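Local atomic coordinates of fimbrial structural subunit (Actinomyces naeslundii, PDB entry 3QDH), a protein that probably builds the shaft of type 2 fimbriae as its structural subunit and serves as an adhesin in contacts with streptococci and host cells during oral biofilm development. Residues V6-Q11 with F26-T31; Y41-L46 with E139-N144; C196-E201 with G266-V271. All blocks are in the same frame, centred on the assembly; numbering follows the deposited sequence.

The three contacts follow one another along the chain. Contact 1 and the 41-46 side of contact 2 belong to the adhesin-family N2 module; 139-144 is in the loop from strand 118-131 to strand 154-165. The two centres are about 19 Å apart. Contact 1 lies in an antiparallel sheet on strand 23-31, and contact 2 on the next strand, 39-49, of a mixed sheet; side chains of both touch strand 118-131. Contact 3 sits across the chain's centre in the SpaA-like prealbumin module, about 36 Å from contact 1 and 52 Å from contact 2, centre to centre. Strand 154-165 pairs with strands 118-131 and 220-230, linking the modules, an elongated build consistent with a fimbrial shaft subunit.

Contact 1: V6-Q11 with F26-T31; sequences VEKSIQ and FPVSST
Lys8 and Phe26 meet where the end of the lysine lies over one face of the phenyl ring. Lys8 NZ, the amide nitrogen of an isopeptide bond, is 4.1 Å from the centroid of the Phe26 ring, offset toward its rim, so the contact has cation-pi geometry but probably carries little or no positive charge; Lys8 CE rests 3.5 Å from Phe26 CG. At the ring's edge lie Ser9 O, in its plane, and Ile10 CG1, 3.8 Å from Phe26 CD1. Lys8 reaches the ring because its CG stands opposite the backbone nitrogen (chi1 -176°) and the rest of the chain is fully extended; on the way CG passes Val28 CG2 at 3.9 Å. Val6 adds an apolar touch, CG1 to Val28 CG1 at 3.8 Å, so branched aliphatics line the buried face. Beneath these side chains the backbones form an antiparallel ladder. Glu7 and Ser29 are a hydrogen-bonded pair, with Glu7 N to Ser29 O at 2.8 Å and Ser29 N to Glu7 O at 2.9 Å. Ser9 N donates to Pro27 O, but Pro27 has no N-H to return the bond, and Ser9 O is left buried without a hydrogen-bonding partner. The polar Glu7 and Ser29 share the opposite, more exposed face, where Glu7 OE2 is hydrogen-bonded to Ser5 OG. The isopeptide bond joins Lys8 NZ covalently to CG of Asn121 on strand 118-131, the cross-link characteristic of CnaA-type pilin domains. NZ also hydrogen-bonds Asp48 OD2. Further out, Val154 touches Lys8, Ile10 and Phe26, and Phe107 covers Val28.

Contact 2: Y41-L46 with E139-N144; sequences YKYFQL and EEPPAN
Glu139 joins Lys42 through the backbone: its N-H points at Lys42 O over 2.8 Å, nearly straight at 164°, although the donor sits tilted from the carbonyl plane. The two side chains then run alongside each other in the same direction, Glu139 OE1 lying 3.6 Å from Lys42 CD. The charged ends are 5.0 Å apart, Glu139 OE1 to Lys42 NZ, too far for a bond, and the lysine makes its salt bridge with Asp128. Glu139 O comes within 3.3 Å of Tyr43 CB. Glu140 turns away, and from it through Pro142 the backbone keeps the extended polyproline II conformation, which suits a strandless connection between strand 118-131 of the N2 module and strand 154-165, which runs on into the SpaA-like module. Pro141 makes the central touch, a CH-pi contact in which its CA sits over the middle of the Tyr43 ring, 3.9 Å from the centroid. Tyr43 offers that face because its CG lies between the backbone nitrogen and the carbonyl carbon (chi1 51°). Pro141 also crosses Gln45 at about a right angle, Pro141 CG lying 4.1 Å from Gln45 CB. Pro142 comes at about a right angle to the tyrosine, its CD 3.4 Å from Tyr43 CZ; proline, rigid and rich in C-H, packs well on an aromatic. The carbonyls of Pro142 and Ala143 both accept from the guanidinium of Arg47.

Contact 3: C196-E201 with G266-V271; sequences CTKDKE and GAVTPV
Cys196 faces Pro270 with its CB, 4.0 Å from Pro270 CB, a modest apolar touch at one end of the contact. Its SG stands opposite the carbonyl carbon (chi1 -61°), which carries the sulfur past the proline toward Val271, while the disulfide to Cys247 holds this otherwise irregular chain to strand 245-254. Thr197 directs its own side chain away from the partner strand and contributes its backbone: Thr197 O lies 3.5 Å from Pro270 CB, and the ring thus sits against the peptide of the loop. The methylene part of Lys198 is laid across two residues at once, CB reaching Val268 CG1 at 3.8 Å and CG reaching Pro270 CG at 3.7 Å. Farther along, Lys198 CE comes to 3.1 Å from Val268 O. The final bend (chi4 62°) leaves Lys198 NZ 3.8 Å from the same Val268 O, with no hydrogen bond between them. A lysine suits this exposed position because its aliphatic stem can cover hydrophobic groups. Thr269 and Val271 carry the backbone bonds to strand 245-254, so a proline between them, whose nitrogen has no N-H, need not interrupt that pairing. Beyond Lys198 the chain moves off. Lys200 makes a cation-pi contact with Tyr186, and Glu201 forms a salt bridge with Lys187, both on strand 182-188. The short, weakly bonded strand about 200-201 pairs with it; strand 182-188 pairs in turn with 245-254, and strand 268-274 lies along the far flank of 245-254 through backbone bonds such as Val271 with Tyr248. The contact therefore brings a loop attached to one side of this antiparallel sheet of the SpaA-like prealbumin module against the strand on the other, with Val249 of strand 245-254 touching both Lys200 and Val268.

Contact 1: V6-Q11 with F26-T31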
loop_
_atom_site.group_PDB
_atom_site.type_symbol
_atom_site.label_atom_id
_atom_site.label_comp_id
_atom_site.label_asym_id
_atom_site.label_seq_id
_atom_site.Cartn_x
_atom_site.Cartn_y
_atom_site.Cartn_z
ATOM N N VAL A 6 -15.712 -9.447 7.379
ATOM C CA VAL A 6 -14.419 -8.757 7.375
ATOM C C VAL A 6 -14.456 -7.656 6.345
ATOM O O VAL A 6 -14.929 -7.865 5.225
ATOM C CB VAL A 6 -13.237 -9.672 6.964
ATOM C CG1 VAL A 6 -11.929 -9.160 7.592
ATOM C CG2 VAL A 6 -13.495 -11.106 7.329
ATOM N N GLU A 7 -13.945 -6.490 6.715
ATOM C CA GLU A 7 -13.912 -5.361 5.802
ATOM C C GLU A 7 -12.467 -4.964 5.551
ATOM O O GLU A 7 -11.650 -4.948 6.479
ATOM C CB GLU A 7 -14.715 -4.174 6.359
ATOM C CG GLU A 7 -16.244 -4.395 6.403
ATOM C CD GLU A 7 -16.665 -5.438 7.425
ATOM O OE1 GLU A 7 -16.365 -5.256 8.621
ATOM O OE2 GLU A 7 -17.307 -6.453 7.058
ATOM N N LYS A 8 -12.152 -4.628 4.305
ATOM C CA LYS A 8 -10.799 -4.210 3.968
ATOM C C LYS A 8 -10.815 -2.877 3.227
ATOM O O LYS A 8 -11.714 -2.617 2.405
ATOM C CB LYS A 8 -10.087 -5.301 3.147
ATOM C CG LYS A 8 -8.628 -5.003 2.828
ATOM C CD LYS A 8 -7.880 -6.238 2.317
ATOM C CE LYS A 8 -6.402 -5.885 2.131
ATOM N NZ LYS A 8 -5.462 -7.014 1.827
ATOM N N SER A 9 -9.835 -2.033 3.542
ATOM C CA SER A 9 -9.646 -0.757 2.862
ATOM C C SER A 9 -8.181 -0.578 2.475
ATOM O O SER A 9 -7.385 -1.530 2.540
ATOM C CB SER A 9 -10.105 0.402 3.759
ATOM O OG SER A 9 -10.146 1.622 3.028
ATOM N N ILE A 10 -7.836 0.635 2.045
ATOM C CA ILE A 10 -6.448 1.017 1.746
ATOM C C ILE A 10 -6.190 2.439 2.252
ATOM O O ILE A 10 -7.000 3.335 2.035
ATOM C CB ILE A 10 -6.127 1.010 0.214
ATOM C CG1 ILE A 10 -6.589 -0.284 -0.465
ATOM C CG2 ILE A 10 -4.622 1.206 -0.025
ATOM C CD1 ILE A 10 -6.562 -0.212 -2.013
ATOM N N GLN A 11 -5.065 2.632 2.932
ATOM C CA GLN A 11 -4.619 3.962 3.319
ATOM C C GLN A 11 -4.318 4.815 2.084
ATOM O O GLN A 11 -3.700 4.330 1.137
ATOM C CB GLN A 11 -3.335 3.858 4.147
ATOM C CG GLN A 11 -3.517 4.044 5.638
ATOM C CD GLN A 11 -2.322 4.751 6.260
ATOM O OE1 GLN A 11 -1.174 4.408 5.984
ATOM N NE2 GLN A 11 -2.590 5.758 7.089
ATOM N N PHE A 26 -2.990 -1.548 4.403
ATOM C CA PHE A 26 -4.370 -1.998 4.268
ATOM C C PHE A 26 -5.029 -2.139 5.633
ATOM O O PHE A 26 -4.775 -3.128 6.324
ATOM C CB PHE A 26 -4.436 -3.391 3.630
ATOM C CG PHE A 26 -3.836 -3.504 2.255
ATOM C CD1 PHE A 26 -4.483 -2.965 1.141
ATOM C CD2 PHE A 26 -2.666 -4.235 2.059
ATOM C CE1 PHE A 26 -3.945 -3.108 -0.140
ATOM C CE2 PHE A 26 -2.121 -4.390 0.773
ATOM C CZ PHE A 26 -2.761 -3.824 -0.324
ATOM N N PRO A 27 -5.894 -1.182 6.013
ATOM C CA PRO A 27 -6.729 -1.360 7.209
ATOM C C PRO A 27 -7.733 -2.505 7.029
ATOM O O PRO A 27 -8.441 -2.570 6.013
ATOM C CB PRO A 27 -7.430 0.000 7.363
ATOM C CG PRO A 27 -6.610 0.953 6.558
ATOM C CD PRO A 27 -6.083 0.148 5.410
ATOM N N VAL A 28 -7.743 -3.431 7.988
ATOM C CA VAL A 28 -8.623 -4.595 7.960
ATOM C C VAL A 28 -9.389 -4.610 9.277
ATOM O O VAL A 28 -8.790 -4.408 10.340
ATOM C CB VAL A 28 -7.819 -5.932 7.778
ATOM C CG1 VAL A 28 -8.694 -7.147 8.072
ATOM C CG2 VAL A 28 -7.230 -6.033 6.363
ATOM N N SER A 29 -10.702 -4.814 9.220
ATOM C CA SER A 29 -11.497 -4.866 10.451
ATOM C C SER A 29 -12.666 -5.858 10.409
ATOM O O SER A 29 -13.233 -6.140 9.354
ATOM C CB SER A 29 -11.975 -3.465 10.882
ATOM O OG SER A 29 -12.986 -2.983 10.029
ATOM N N SER A 30 -13.003 -6.381 11.585
ATOM C CA SER A 30 -14.131 -7.282 11.749
ATOM C C SER A 30 -14.895 -6.895 13.019
ATOM O O SER A 30 -14.298 -6.739 14.094
ATOM C CB SER A 30 -13.629 -8.729 11.842
ATOM O OG SER A 30 -14.722 -9.634 11.927
ATOM N N THR A 31 -16.206 -6.724 12.895
ATOM C CA THR A 31 -17.028 -6.379 14.055
ATOM C C THR A 31 -17.190 -7.620 14.932
ATOM O O THR A 31 -17.601 -8.671 14.452
ATOM C CB THR A 31 -18.408 -5.848 13.631
ATOM O OG1 THR A 31 -18.242 -4.624 12.903
ATOM C CG2 THR A 31 -19.283 -5.585 14.864
HETATM O O HOH W 1 -17.492 -6.731 10.327
HETATM O O HOH W 2 -11.182 -1.725 7.224
HETATM O O HOH W 3 -15.664 -3.808 10.426
#

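Contact 2: Y41-L46 with E139-N144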
loop_
_atom_site.group_PDB
_atom_site.type_symbol
_atom_site.label_atom_id
_atom_site.label_comp_id
_atom_site.label_asym_id
_atom_site.label_seq_id
_atom_site.Cartn_x
_atom_site.Cartn_y
_atom_site.Cartn_z
ATOM N N TYR A 41 -14.546 -17.859 22.672
ATOM C CA TYR A 41 -13.620 -18.076 21.548
ATOM C C TYR A 41 -12.621 -19.201 21.817
ATOM O O TYR A 41 -11.973 -19.234 22.865
ATOM C CB TYR A 41 -12.832 -16.808 21.207
ATOM C CG TYR A 41 -13.704 -15.710 20.640
ATOM C CD1 TYR A 41 -14.217 -15.797 19.343
ATOM C CD2 TYR A 41 -14.022 -14.589 21.410
ATOM C CE1 TYR A 41 -15.032 -14.778 18.823
ATOM C CE2 TYR A 41 -14.820 -13.564 20.898
ATOM C CZ TYR A 41 -15.325 -13.672 19.613
ATOM O OH TYR A 41 -16.127 -12.663 19.144
ATOM N N LYS A 42 -12.502 -20.106 20.849
ATOM C CA LYS A 42 -11.398 -21.063 20.811
ATOM C C LYS A 42 -10.195 -20.337 20.240
ATOM O O LYS A 42 -9.044 -20.586 20.631
ATOM C CB LYS A 42 -11.738 -22.249 19.907
ATOM C CG LYS A 42 -12.898 -23.140 20.374
ATOM C CD LYS A 42 -13.098 -24.239 19.319
ATOM C CE LYS A 42 -14.476 -24.837 19.363
ATOM N NZ LYS A 42 -14.656 -25.842 18.266
ATOM N N TYR A 43 -10.467 -19.434 19.296
ATOM C CA TYR A 43 -9.429 -18.617 18.695
ATOM C C TYR A 43 -10.066 -17.481 17.901
ATOM O O TYR A 43 -11.259 -17.506 17.632
ATOM C CB TYR A 43 -8.484 -19.459 17.785
ATOM C CG TYR A 43 -9.227 -20.301 16.770
ATOM C CD1 TYR A 43 -9.631 -19.766 15.541
ATOM C CD2 TYR A 43 -9.524 -21.646 17.042
ATOM C CE1 TYR A 43 -10.366 -20.554 14.623
ATOM C CE2 TYR A 43 -10.233 -22.439 16.137
ATOM C CZ TYR A 43 -10.648 -21.889 14.936
ATOM O OH TYR A 43 -11.336 -22.684 14.049
ATOM N N PHE A 44 -9.258 -16.490 17.553
ATOM C CA PHE A 44 -9.681 -15.356 16.730
ATOM C C PHE A 44 -8.438 -14.801 16.037
ATOM O O PHE A 44 -7.521 -14.309 16.689
ATOM C CB PHE A 44 -10.382 -14.280 17.598
ATOM C CG PHE A 44 -11.030 -13.169 16.797
ATOM C CD1 PHE A 44 -12.407 -12.956 16.865
ATOM C CD2 PHE A 44 -10.261 -12.340 15.997
ATOM C CE1 PHE A 44 -13.013 -11.925 16.114
ATOM C CE2 PHE A 44 -10.855 -11.308 15.239
ATOM C CZ PHE A 44 -12.220 -11.098 15.308
ATOM N N GLN A 45 -8.402 -14.882 14.707
ATOM C CA GLN A 45 -7.219 -14.499 13.944
ATOM C C GLN A 45 -7.605 -13.685 12.719
ATOM O O GLN A 45 -8.527 -14.061 11.999
ATOM C CB GLN A 45 -6.458 -15.761 13.500
ATOM C CG GLN A 45 -5.160 -15.523 12.690
ATOM C CD GLN A 45 -4.541 -16.835 12.228
ATOM O OE1 GLN A 45 -3.637 -17.388 12.874
ATOM N NE2 GLN A 45 -5.048 -17.355 11.126
ATOM N N LEU A 46 -6.890 -12.583 12.480
ATOM C CA LEU A 46 -6.976 -11.881 11.206
ATOM C C LEU A 46 -5.824 -12.382 10.322
ATOM O O LEU A 46 -4.668 -12.439 10.756
ATOM C CB LEU A 46 -6.896 -10.361 11.401
ATOM C CG LEU A 46 -8.002 -9.673 12.238
ATOM C CD1 LEU A 46 -7.634 -8.209 12.486
ATOM C CD2 LEU A 46 -9.387 -9.796 11.590
ATOM N N GLU A 139 -7.012 -22.397 21.302
ATOM C CA GLU A 139 -6.425 -23.410 20.443
ATOM C C GLU A 139 -5.783 -22.732 19.247
ATOM O O GLU A 139 -6.169 -21.618 18.877
ATOM C CB GLU A 139 -7.517 -24.368 19.973
ATOM C CG GLU A 139 -8.073 -25.230 21.095
ATOM C CD GLU A 139 -9.334 -25.978 20.707
ATOM O OE1 GLU A 139 -9.859 -25.751 19.589
ATOM O OE2 GLU A 139 -9.800 -26.810 21.523
ATOM N N GLU A 140 -4.808 -23.404 18.640
ATOM C CA GLU A 140 -4.172 -22.878 17.436
ATOM C C GLU A 140 -5.206 -22.859 16.314
ATOM O O GLU A 140 -5.871 -23.876 16.072
ATOM C CB GLU A 140 -2.962 -23.725 17.030
ATOM C CG GLU A 140 -2.231 -23.210 15.780
ATOM C CD GLU A 140 -1.006 -24.039 15.400
ATOM O OE1 GLU A 140 -0.877 -25.188 15.874
ATOM O OE2 GLU A 140 -0.169 -23.535 14.618
ATOM N N PRO A 141 -5.369 -21.700 15.645
ATOM C CA PRO A 141 -6.285 -21.649 14.507
ATOM C C PRO A 141 -5.851 -22.647 13.417
ATOM O O PRO A 141 -4.655 -22.894 13.256
ATOM C CB PRO A 141 -6.133 -20.214 13.983
ATOM C CG PRO A 141 -5.506 -19.442 15.065
ATOM C CD PRO A 141 -4.678 -20.415 15.862
ATOM N N PRO A 142 -6.813 -23.215 12.673
ATOM C CA PRO A 142 -6.425 -24.180 11.629
ATOM C C PRO A 142 -5.646 -23.519 10.485
ATOM O O PRO A 142 -5.905 -22.364 10.146
ATOM C CB PRO A 142 -7.762 -24.736 11.125
ATOM C CG PRO A 142 -8.808 -23.758 11.553
ATOM C CD PRO A 142 -8.269 -22.976 12.726
ATOM N N ALA A 143 -4.700 -24.251 9.901
ATOM C CA ALA A 143 -3.895 -23.726 8.797
ATOM C C ALA A 143 -4.727 -23.509 7.532
ATOM O O ALA A 143 -4.490 -22.563 6.782
ATOM C CB ALA A 143 -2.708 -24.658 8.504
ATOM N N ASN A 144 -5.710 -24.376 7.317
ATOM C CA ASN A 144 -6.496 -24.379 6.078
ATOM C C ASN A 144 -8.003 -24.565 6.308
ATOM O O ASN A 144 -8.584 -25.545 5.831
ATOM C CB ASN A 144 -5.979 -25.473 5.122
ATOM C CG ASN A 144 -4.507 -25.291 4.743
ATOM O OD1 ASN A 144 -3.655 -26.110 5.108
ATOM N ND2 ASN A 144 -4.204 -24.223 4.009
#

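Contact 3: C196-E201 with G266-V271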
loop_
_atom_site.group_PDB
_atom_site.type_symbol
_atom_site.label_atom_id
_atom_site.label_comp_id
_atom_site.label_asym_id
_atom_site.label_seq_id
_atom_site.Cartn_x
_atom_site.Cartn_y
_atom_site.Cartn_z
ATOM N N CYS A 196 -1.959 15.985 -19.317
ATOM C CA CYS A 196 -1.114 16.326 -18.166
ATOM C C CYS A 196 -0.379 17.665 -18.324
ATOM O O CYS A 196 0.010 18.044 -19.430
ATOM C CB CYS A 196 -0.124 15.192 -17.872
ATOM S SG CYS A 196 -0.912 13.603 -17.459
ATOM N N THR A 197 -0.186 18.349 -17.197
ATOM C CA THR A 197 0.313 19.727 -17.153
ATOM C C THR A 197 1.640 19.833 -16.376
ATOM O O THR A 197 1.983 18.944 -15.593
ATOM C CB THR A 197 -0.768 20.662 -16.525
ATOM O OG1 THR A 197 -1.967 20.603 -17.310
ATOM C CG2 THR A 197 -0.299 22.108 -16.447
ATOM N N LYS A 198 2.377 20.922 -16.600
ATOM C CA LYS A 198 3.643 21.189 -15.902
ATOM C C LYS A 198 3.481 21.561 -14.420
ATOM O O LYS A 198 4.464 21.587 -13.676
ATOM C CB LYS A 198 4.429 22.296 -16.618
ATOM C CG LYS A 198 5.097 21.873 -17.917
ATOM C CD LYS A 198 5.869 23.040 -18.536
ATOM C CE LYS A 198 6.734 22.602 -19.714
ATOM N NZ LYS A 198 5.963 22.033 -20.859
ATOM N N ASP A 199 2.248 21.852 -14.001
ATOM C CA ASP A 199 1.959 22.296 -12.629
ATOM C C ASP A 199 2.211 21.222 -11.569
ATOM O O ASP A 199 1.637 20.133 -11.625
ATOM C CB ASP A 199 0.523 22.820 -12.528
ATOM C CG ASP A 199 0.378 24.226 -13.068
ATOM O OD1 ASP A 199 -0.136 24.382 -14.195
ATOM O OD2 ASP A 199 0.797 25.176 -12.370
ATOM N N LYS A 200 3.063 21.552 -10.598
ATOM C CA LYS A 200 3.502 20.594 -9.582
ATOM C C LYS A 200 3.312 21.115 -8.155
ATOM O O LYS A 200 3.083 22.311 -7.946
ATOM C CB LYS A 200 4.971 20.204 -9.819
ATOM C CG LYS A 200 5.997 21.270 -9.418
ATOM C CD LYS A 200 7.415 20.880 -9.830
ATOM C CE LYS A 200 8.470 21.744 -9.142
ATOM N NZ LYS A 200 8.439 23.175 -9.569
ATOM N N GLU A 201 3.402 20.205 -7.186
ATOM C CA GLU A 201 3.415 20.553 -5.763
ATOM C C GLU A 201 4.123 19.471 -4.944
ATOM O O GLU A 201 4.324 18.350 -5.420
ATOM C CB GLU A 201 1.992 20.806 -5.229
ATOM C CG GLU A 201 1.128 19.556 -5.066
ATOM C CD GLU A 201 -0.253 19.852 -4.507
ATOM O OE1 GLU A 201 -1.228 19.236 -4.988
ATOM O OE2 GLU A 201 -0.375 20.699 -3.592
ATOM N N GLY A 266 11.509 25.087 -19.304
ATOM C CA GLY A 266 12.189 24.263 -20.296
ATOM C C GLY A 266 12.611 22.910 -19.750
ATOM O O GLY A 266 12.667 21.929 -20.489
ATOM N N ALA A 267 12.901 22.866 -18.451
ATOM C CA ALA A 267 13.413 21.666 -17.790
ATOM C C ALA A 267 12.327 20.851 -17.069
ATOM O O ALA A 267 12.641 19.918 -16.321
ATOM C CB ALA A 267 14.532 22.043 -16.819
ATOM N N VAL A 268 11.063 21.202 -17.306
ATOM C CA VAL A 268 9.921 20.546 -16.654
ATOM C C VAL A 268 9.069 19.777 -17.672
ATOM O O VAL A 268 8.604 20.346 -18.658
ATOM C CB VAL A 268 9.050 21.575 -15.872
ATOM C CG1 VAL A 268 7.778 20.926 -15.336
ATOM C CG2 VAL A 268 9.848 22.217 -14.729
ATOM N N THR A 269 8.866 18.483 -17.420
ATOM C CA THR A 269 8.117 17.618 -18.332
ATOM C C THR A 269 6.929 16.934 -17.636
ATOM O O THR A 269 7.112 16.237 -16.634
ATOM C CB THR A 269 9.040 16.552 -18.976
ATOM O OG1 THR A 269 10.158 17.199 -19.595
ATOM C CG2 THR A 269 8.293 15.727 -20.023
ATOM N N PRO A 270 5.706 17.140 -18.164
ATOM C CA PRO A 270 4.537 16.398 -17.678
ATOM C C PRO A 270 4.558 14.953 -18.171
ATOM O O PRO A 270 4.786 14.714 -19.357
ATOM C CB PRO A 270 3.353 17.148 -18.307
ATOM C CG PRO A 270 3.913 18.451 -18.800
ATOM C CD PRO A 270 5.327 18.146 -19.169
ATOM N N VAL A 271 4.324 14.001 -17.270
ATOM C CA VAL A 271 4.302 12.578 -17.640
ATOM C C VAL A 271 3.001 11.872 -17.228
ATOM O O VAL A 271 2.533 12.026 -16.100
ATOM C CB VAL A 271 5.540 11.802 -17.095
ATOM C CG1 VAL A 271 6.817 12.270 -17.785
ATOM C CG2 VAL A 271 5.670 11.945 -15.578
#